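Side-chain contacts in glycosyl hydrolase, family 8 (Clostridium perfringens, PDB 3REN), which probably hydrolyses alpha-glucan chains as an alpha-amylase built on an (alpha/alpha)6-barrel fold: residues F27-I30 with E31-S35; K315-S319 with V320-G324; F325-E328 with K329-S332. All coordinates share one frame; numbering follows the deposited sequence.

Contact 1. Residues F27-I30 with E31-S35; sequences FDFI and EKDLS. With MG (magnesium ion), chain D; EDO (1,2-ethanediol), chain I; EDO (1,2-ethanediol), chain G.
The C-terminal end of helix 21-33, one of the helices of the (alpha/alpha)6 barrel, is where F27-I30 meets E31-S35, and D33 in its last turn carries a magnesium ion. Three successive i to i+4 bonds run through this turn. E31 N reaches F27 O at 2.7 Å, and the bonds from K32 N to D28 O and from D33 N to F29 O follow. L34 is the first residue to leave helical angles, and its N still reaches I30 O, at a longer 3.2 Å.

F29 has its CG anti to the backbone N (chi1 170°), which swings the ring along the helix toward D33 and L34. CD1 of F29 lies 3.5 Å from D33 CB, while on another side of the ring CE2 sits 3.9 Å from L34 CG, so one phenyl spans the last turn. It is buried, with L321, V333 and N338 packing on it; I30 lies against L339, L342 and M68. On the solvent side, the E31 carboxylate comes up to the ring of F27, OE1 to CE2 at 3.6 Å, the two planes 60° apart. D28 makes its salt bridge back along the helix with K24, and K32 NZ stays beyond salt-bridge distance of it.

S35 folds back at the helix end: its OG lies 2.8 Å from I30 O. The same OG is a suspiciously short 2.5 Å from O2 of the chain I ethanediol, probably from the crystallisation liquor, and which of the two donates is left open. The magnesium ion takes a single protein ligand within this contact, D33 OD2 at 2.0 Å, and five waters complete its six-coordinate shell.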
loop_
_atom_site.group_PDB
_atom_site.type_symbol
_atom_site.label_atom_id
_atom_site.label_comp_id
_atom_site.label_asym_id
_atom_site.label_seq_id
_atom_site.Cartn_x
_atom_site.Cartn_y
_atom_site.Cartn_z
ATOM N N PHE A 27 -4.935 -13.902 -8.171
ATOM C CA PHE A 27 -3.625 -13.880 -8.859
ATOM C C PHE A 27 -3.793 -14.166 -10.357
ATOM O O PHE A 27 -3.188 -13.472 -11.213
ATOM C CB PHE A 27 -2.654 -14.901 -8.254
ATOM C CG PHE A 27 -1.302 -14.870 -8.908
ATOM C CD1 PHE A 27 -0.332 -13.965 -8.464
ATOM C CD2 PHE A 27 -1.019 -15.693 -9.994
ATOM C CE1 PHE A 27 0.914 -13.885 -9.094
ATOM C CE2 PHE A 27 0.217 -15.615 -10.631
ATOM C CZ PHE A 27 1.191 -14.712 -10.171
ATOM N N ASP A 28 -4.635 -15.150 -10.674
ATOM C CA ASP A 28 -4.927 -15.492 -12.089
ATOM C C ASP A 28 -5.510 -14.296 -12.845
ATOM O O ASP A 28 -5.167 -14.061 -14.001
ATOM C CB ASP A 28 -5.910 -16.663 -12.231
ATOM C CG ASP A 28 -5.261 -18.054 -11.965
ATOM O OD1 ASP A 28 -4.014 -18.163 -11.790
ATOM O OD2 ASP A 28 -6.047 -19.044 -11.881
ATOM N N PHE A 29 -6.428 -13.578 -12.224
ATOM C CA PHE A 29 -6.998 -12.368 -12.857
ATOM C C PHE A 29 -5.913 -11.309 -13.078
ATOM O O PHE A 29 -5.837 -10.715 -14.165
ATOM C CB PHE A 29 -8.114 -11.770 -11.988
ATOM C CG PHE A 29 -8.576 -10.427 -12.455
ATOM C CD1 PHE A 29 -9.281 -10.310 -13.658
ATOM C CD2 PHE A 29 -8.312 -9.290 -11.695
ATOM C CE1 PHE A 29 -9.701 -9.064 -14.123
ATOM C CE2 PHE A 29 -8.745 -8.033 -12.144
ATOM C CZ PHE A 29 -9.418 -7.917 -13.379
ATOM N N ILE A 30 -5.105 -11.059 -12.049
ATOM C CA ILE A 30 -4.047 -10.038 -12.150
ATOM C C ILE A 30 -3.016 -10.446 -13.199
ATOM O O ILE A 30 -2.641 -9.652 -14.050
ATOM C CB ILE A 30 -3.313 -9.743 -10.786
ATOM C CG1 ILE A 30 -4.231 -9.042 -9.774
ATOM C CG2 ILE A 30 -2.066 -8.866 -11.011
ATOM C CD1 ILE A 30 -3.829 -9.308 -8.309
ATOM N N GLU A 31 -2.614 -11.711 -13.202
ATOM C CA GLU A 31 -1.645 -12.156 -14.197
ATOM C C GLU A 31 -2.175 -12.214 -15.630
ATOM O O GLU A 31 -1.519 -11.725 -16.555
ATOM C CB GLU A 31 -1.057 -13.511 -13.796
ATOM C CG GLU A 31 -0.048 -14.053 -14.790
ATOM C CD GLU A 31 0.313 -15.502 -14.508
ATOM O OE1 GLU A 31 -0.555 -16.274 -14.036
ATOM O OE2 GLU A 31 1.474 -15.851 -14.748
ATOM N N LYS A 32 -3.334 -12.811 -15.849
ATOM C CA LYS A 32 -3.852 -12.956 -17.210
ATOM C C LYS A 32 -4.623 -11.735 -17.736
ATOM O O LYS A 32 -4.612 -11.447 -18.971
ATOM C CB LYS A 32 -4.745 -14.198 -17.273
ATOM C CG LYS A 32 -3.989 -15.440 -16.827
ATOM C CD LYS A 32 -4.975 -16.596 -16.581
ATOM C CE LYS A 32 -4.226 -17.812 -16.109
ATOM N NZ LYS A 32 -5.208 -18.928 -16.088
ATOM N N ASP A 33 -5.263 -10.993 -16.826
ATOM C CA ASP A 33 -6.163 -9.913 -17.258
ATOM C C ASP A 33 -5.752 -8.505 -16.950
ATOM O O ASP A 33 -6.325 -7.560 -17.520
ATOM C CB ASP A 33 -7.545 -10.193 -16.735
ATOM C CG ASP A 33 -8.058 -11.557 -17.217
ATOM O OD1 ASP A 33 -8.159 -11.773 -18.459
ATOM O OD2 ASP A 33 -8.318 -12.411 -16.355
ATOM N N LEU A 34 -4.751 -8.343 -16.092
ATOM C CA LEU A 34 -4.301 -7.026 -15.725
ATOM C C LEU A 34 -2.791 -6.801 -15.882
ATOM O O LEU A 34 -2.264 -5.879 -15.278
ATOM C CB LEU A 34 -4.664 -6.771 -14.261
ATOM C CG LEU A 34 -5.879 -5.962 -13.811
ATOM C CD1 LEU A 34 -5.653 -5.599 -12.300
ATOM C CD2 LEU A 34 -6.148 -4.720 -14.595
ATOM N N SER A 35 -2.119 -7.597 -16.725
ATOM C CA SER A 35 -0.667 -7.631 -16.798
ATOM C C SER A 35 -0.261 -7.887 -18.235
ATOM O O SER A 35 -1.015 -8.518 -19.011
ATOM C CB SER A 35 -0.103 -8.831 -15.988
ATOM O OG SER A 35 -0.061 -8.588 -14.590
HETATM MG MG MG D . -9.456 -13.999 -16.371
HETATM C C1 EDO I . 2.355 -11.879 -12.954
HETATM O O1 EDO I . 3.730 -11.597 -12.675
HETATM C C2 EDO I . 1.481 -10.806 -12.314
HETATM O O2 EDO I . 1.630 -9.605 -13.060
HETATM C C1 EDO G . -1.965 -10.394 -23.290
HETATM O O1 EDO G . -0.869 -9.872 -22.524
HETATM C C2 EDO G . -2.965 -11.067 -22.353
HETATM O O2 EDO G . -2.299 -11.993 -21.482
HETATM O O HOH W 1 -10.587 -13.282 -17.983
HETATM O O HOH W 2 -10.852 -13.270 -14.987
HETATM O O HOH W 3 -8.247 -15.266 -17.491
HETATM O O HOH W 4 -8.426 -14.953 -14.985
HETATM O O HOH W 5 -10.626 -15.675 -16.225
#

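Contact 2. Residues K315-S319 with V320-G324; sequences KNKDS and VLYGG. With EDO (1,2-ethanediol), chain L.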
loop_
_atom_site.group_PDB
_atom_site.type_symbol
_atom_site.label_atom_id
_atom_site.label_comp_id
_atom_site.label_asym_id
_atom_site.label_seq_id
_atom_site.Cartn_x
_atom_site.Cartn_y
_atom_site.Cartn_z
ATOM N N LYS A 315 -17.323 -13.521 -8.678
ATOM C CA LYS A 315 -17.382 -14.984 -8.638
ATOM C C LYS A 315 -17.990 -15.591 -9.904
ATOM O O LYS A 315 -17.910 -16.793 -10.083
ATOM C CB LYS A 315 -18.043 -15.513 -7.332
ATOM C CG LYS A 315 -17.139 -15.287 -6.093
ATOM C CD LYS A 315 -17.850 -15.516 -4.745
ATOM C CE LYS A 315 -18.901 -14.429 -4.430
ATOM N NZ LYS A 315 -18.339 -13.042 -4.342
ATOM N N ASN A 316 -18.531 -14.754 -10.787
ATOM C CA ASN A 316 -19.157 -15.187 -12.051
ATOM C C ASN A 316 -18.123 -15.708 -13.053
ATOM O O ASN A 316 -17.354 -14.903 -13.602
ATOM C CB ASN A 316 -19.890 -13.986 -12.677
ATOM C CG ASN A 316 -20.692 -14.352 -13.954
ATOM O OD1 ASN A 316 -20.530 -15.432 -14.551
ATOM N ND2 ASN A 316 -21.548 -13.436 -14.370
ATOM N N LYS A 317 -18.098 -17.018 -13.319
ATOM C CA LYS A 317 -17.088 -17.576 -14.236
ATOM C C LYS A 317 -17.215 -17.043 -15.682
ATOM O O LYS A 317 -16.266 -17.160 -16.467
ATOM C CB LYS A 317 -17.069 -19.126 -14.242
ATOM C CG LYS A 317 -17.251 -19.814 -12.887
ATOM C CD LYS A 317 -16.009 -20.547 -12.366
ATOM C CE LYS A 317 -16.393 -21.287 -11.081
ATOM N NZ LYS A 317 -15.341 -22.191 -10.539
ATOM N N ASP A 318 -18.367 -16.469 -16.030
ATOM C CA ASP A 318 -18.585 -15.933 -17.394
ATOM C C ASP A 318 -18.180 -14.457 -17.543
ATOM O O ASP A 318 -18.272 -13.891 -18.632
ATOM C CB ASP A 318 -20.051 -16.125 -17.839
ATOM C CG ASP A 318 -20.502 -17.619 -17.821
ATOM O OD1 ASP A 318 -19.701 -18.526 -18.198
ATOM O OD2 ASP A 318 -21.665 -17.877 -17.402
ATOM N N SER A 319 -17.761 -13.828 -16.446
ATOM C CA SER A 319 -17.254 -12.467 -16.511
ATOM C C SER A 319 -15.765 -12.486 -16.844
ATOM O O SER A 319 -15.002 -13.251 -16.245
ATOM C CB SER A 319 -17.404 -11.758 -15.167
ATOM O OG SER A 319 -17.010 -10.396 -15.293
ATOM N N VAL A 320 -15.356 -11.607 -17.758
ATOM C CA VAL A 320 -13.931 -11.387 -17.985
ATOM C C VAL A 320 -13.228 -10.948 -16.696
ATOM O O VAL A 320 -11.998 -11.083 -16.584
ATOM C CB VAL A 320 -13.658 -10.386 -19.123
ATOM C CG1 VAL A 320 -14.299 -10.872 -20.443
ATOM C CG2 VAL A 320 -14.114 -8.995 -18.746
ATOM N N LEU A 321 -14.005 -10.496 -15.701
ATOM C CA LEU A 321 -13.420 -10.022 -14.440
ATOM C C LEU A 321 -13.417 -11.068 -13.362
ATOM O O LEU A 321 -13.070 -10.767 -12.225
ATOM C CB LEU A 321 -14.095 -8.746 -13.910
ATOM C CG LEU A 321 -14.235 -7.552 -14.829
ATOM C CD1 LEU A 321 -14.942 -6.398 -14.102
ATOM C CD2 LEU A 321 -12.850 -7.149 -15.411
ATOM N N TYR A 322 -13.809 -12.291 -13.711
ATOM C CA TYR A 322 -13.786 -13.393 -12.756
ATOM C C TYR A 322 -12.475 -13.398 -11.964
ATOM O O TYR A 322 -11.375 -13.431 -12.524
ATOM C CB TYR A 322 -13.958 -14.723 -13.475
ATOM C CG TYR A 322 -13.830 -15.896 -12.566
ATOM C CD1 TYR A 322 -14.850 -16.194 -11.641
ATOM C CD2 TYR A 322 -12.702 -16.713 -12.600
ATOM C CE1 TYR A 322 -14.750 -17.267 -10.773
ATOM C CE2 TYR A 322 -12.588 -17.813 -11.709
ATOM C CZ TYR A 322 -13.630 -18.075 -10.813
ATOM O OH TYR A 322 -13.549 -19.140 -9.935
ATOM N N GLY A 323 -12.610 -13.373 -10.651
ATOM C CA GLY A 323 -11.475 -13.484 -9.760
ATOM C C GLY A 323 -11.063 -12.117 -9.239
ATOM O O GLY A 323 -10.409 -12.029 -8.203
ATOM N N GLY A 324 -11.446 -11.067 -9.961
ATOM C CA GLY A 324 -11.048 -9.707 -9.612
ATOM C C GLY A 324 -12.046 -8.849 -8.830
ATOM O O GLY A 324 -13.128 -9.302 -8.468
HETATM C C1 EDO L . -20.891 -11.739 -9.194
HETATM O O1 EDO L . -19.885 -12.341 -10.029
HETATM C C2 EDO L . -20.902 -12.410 -7.826
HETATM O O2 EDO L . -19.634 -12.227 -7.194
#
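S319 and L321 meet across V320, which begins 320-324 in a surface loop of three beta turns and is the second residue of the type I turn from S319 to Y322. L321 comes next. Its backbone N is placed to donate to S319 OG at 3.0 Å, although the position of that nitrogen is less sure. S319 holds its hydroxyl anti to its own backbone N (chi1 -175°), which carries OG over the start of the turn, 3.6 Å from L321 CB.

Y322 closes the turn by donating its N to S319 O at 3.0 Å, and its side chain then carries most of the contact. The ring turns back beside K315-K317, in the region of the preceding type I turn, N316 to S319, which is braced by an Asx turn from N316 OD1 to D318 N. K315 O meets the ring at its edge, near the ring plane, 3.3 Å from CE1, while N316 O lies 3.4 Å from Y322 CB. Farther out, K317 runs alongside the ring in the same direction, its CD 3.8 Å from Y322 CZ and its NZ 3.6 Å from the OH. G323 is the third residue of the type II turn from L321 to G324, where a positive phi is expected, and G324 ends that turn with its N bonded to L321 O.

The loop links helix 299-312 to helix 335-346. Backbone hydrogen bonds of G323 and G324 with I314 hold it just past the end of helix 299-312, and Y322 packs it against M25 of helix 21-33.

Contact 3. Residues F325-E328 with K329-S332; sequences FGDE and KTNS. With EDO (1,2-ethanediol), chain L.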
loop_
_atom_site.group_PDB
_atom_site.type_symbol
_atom_site.label_atom_id
_atom_site.label_comp_id
_atom_site.label_asym_id
_atom_site.label_seq_id
_atom_site.Cartn_x
_atom_site.Cartn_y
_atom_site.Cartn_z
ATOM N N PHE A 325 -11.653 -7.594 -8.589
ATOM C CA PHE A 325 -12.514 -6.595 -7.965
ATOM C C PHE A 325 -12.713 -5.435 -8.942
ATOM O O PHE A 325 -11.734 -4.897 -9.501
ATOM C CB PHE A 325 -11.896 -6.065 -6.679
ATOM C CG PHE A 325 -11.808 -7.087 -5.584
ATOM C CD1 PHE A 325 -10.786 -8.030 -5.575
ATOM C CD2 PHE A 325 -12.747 -7.109 -4.563
ATOM C CE1 PHE A 325 -10.707 -8.993 -4.563
ATOM C CE2 PHE A 325 -12.670 -8.062 -3.555
ATOM C CZ PHE A 325 -11.656 -9.015 -3.565
ATOM N N GLY A 326 -13.977 -5.068 -9.138
ATOM C CA GLY A 326 -14.305 -3.953 -10.016
ATOM C C GLY A 326 -15.750 -3.990 -10.459
ATOM O O GLY A 326 -16.562 -4.731 -9.920
ATOM N N ASP A 327 -16.078 -3.184 -11.458
ATOM C CA ASP A 327 -17.460 -2.997 -11.809
ATOM C C ASP A 327 -17.720 -3.803 -13.056
ATOM O O ASP A 327 -17.248 -3.447 -14.123
ATOM C CB ASP A 327 -17.739 -1.495 -12.006
ATOM C CG ASP A 327 -19.237 -1.188 -12.227
ATOM O OD1 ASP A 327 -20.016 -2.107 -12.574
ATOM O OD2 ASP A 327 -19.626 -0.015 -12.065
ATOM N N GLU A 328 -18.442 -4.910 -12.912
ATOM C CA GLU A 328 -18.832 -5.759 -14.062
ATOM C C GLU A 328 -19.523 -5.026 -15.210
ATOM O O GLU A 328 -19.404 -5.459 -16.352
ATOM C CB GLU A 328 -19.741 -6.900 -13.625
ATOM C CG GLU A 328 -19.072 -7.985 -12.827
ATOM C CD GLU A 328 -20.000 -9.158 -12.557
ATOM O OE1 GLU A 328 -20.452 -9.829 -13.526
ATOM O OE2 GLU A 328 -20.252 -9.430 -11.367
ATOM N N LYS A 329 -20.236 -3.930 -14.911
ATOM C CA LYS A 329 -21.074 -3.233 -15.908
ATOM C C LYS A 329 -20.246 -2.440 -16.877
ATOM O O LYS A 329 -20.599 -2.326 -18.030
ATOM C CB LYS A 329 -22.043 -2.237 -15.253
ATOM C CG LYS A 329 -22.939 -2.798 -14.148
ATOM C CD LYS A 329 -24.332 -3.111 -14.646
ATOM C CE LYS A 329 -25.401 -2.730 -13.614
ATOM N NZ LYS A 329 -25.306 -3.503 -12.328
ATOM N N THR A 330 -19.151 -1.871 -16.398
ATOM C CA THR A 330 -18.347 -0.971 -17.193
ATOM C C THR A 330 -16.923 -1.498 -17.394
ATOM O O THR A 330 -16.124 -0.841 -18.047
ATOM C CB THR A 330 -18.221 0.404 -16.494
ATOM O OG1 THR A 330 -17.701 0.197 -15.176
ATOM C CG2 THR A 330 -19.600 1.113 -16.384
ATOM N N ASN A 331 -16.607 -2.663 -16.828
ATOM C CA ASN A 331 -15.214 -3.165 -16.756
ATOM C C ASN A 331 -14.226 -2.173 -16.157
ATOM O O ASN A 331 -13.055 -2.099 -16.573
ATOM C CB ASN A 331 -14.714 -3.653 -18.118
ATOM C CG ASN A 331 -15.345 -4.956 -18.505
ATOM O OD1 ASN A 331 -15.884 -5.663 -17.639
ATOM N ND2 ASN A 331 -15.297 -5.291 -19.787
ATOM N N SER A 332 -14.692 -1.427 -15.167
ATOM C CA SER A 332 -13.827 -0.492 -14.454
ATOM C C SER A 332 -13.102 -1.219 -13.295
ATOM O O SER A 332 -13.734 -1.814 -12.447
ATOM C CB SER A 332 -14.681 0.670 -13.916
ATOM O OG SER A 332 -13.891 1.490 -13.100
HETATM C C1 EDO L . -20.891 -11.739 -9.194
HETATM O O1 EDO L . -19.885 -12.341 -10.029
HETATM C C2 EDO L . -20.902 -12.410 -7.826
HETATM O O2 EDO L . -19.634 -12.227 -7.194
HETATM O O HOH W 6 -17.749 -7.282 -17.135
#
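The carboxylate of D327 is the flat group at the centre of the turn's side-chain contacts. K329 N approaches OD1 from above the carboxylate plane, 38° out of it, and donates at 3.0 Å; K329 CB and CG lie 3.4 Å from the same oxygen. T330 OG1 comes to 3.6 Å from both CB and CG of D327, the two side chains crossing at a slant. With CG anti to its backbone N (chi1 -173°), D327 reaches forward over the two residues that follow E328.

The backbone closes the turn with a single antiparallel bridge. D327 N donates to S332 O at 2.9 Å, and D327 faces both N331 and S332 in a G1 beta bulge, with N331 at a positive phi of 52°. D327 O also takes weak bonds from T330 N and S332 N. On another side of the turn, water 6 bridges E328 O and the amide oxygen of N331, donating to each.

The bulged turn belongs to the loop between helices 299-312 and 335-346. F325 roots it on A341 and F345 of the latter, while N331 leans on L321 and Y45.

Along the chain contact 1 comes first, near the N-terminus, and contacts 2 and 3 follow almost 300 residues later as consecutive parts of the one loop joining helices 299-312 and 335-346. In space all three lie on the same side of the chain's centre: the centres of contacts 1 and 2 are about 12 Å apart, those of 2 and 3 about 10 Å. Contact 2 is the middle piece. G324 CA packs 3.5 Å from F29 CD2 of contact 1, and N316 ND2 lies 3.9 Å from E328 OE1 of contact 3, whereas contacts 1 and 3 do not touch. The loop thus joins the first helix of the barrel to the last ones, and one ethanediol is hydrogen-bonded to K315 N and N316 N, and weakly to E328 OE2.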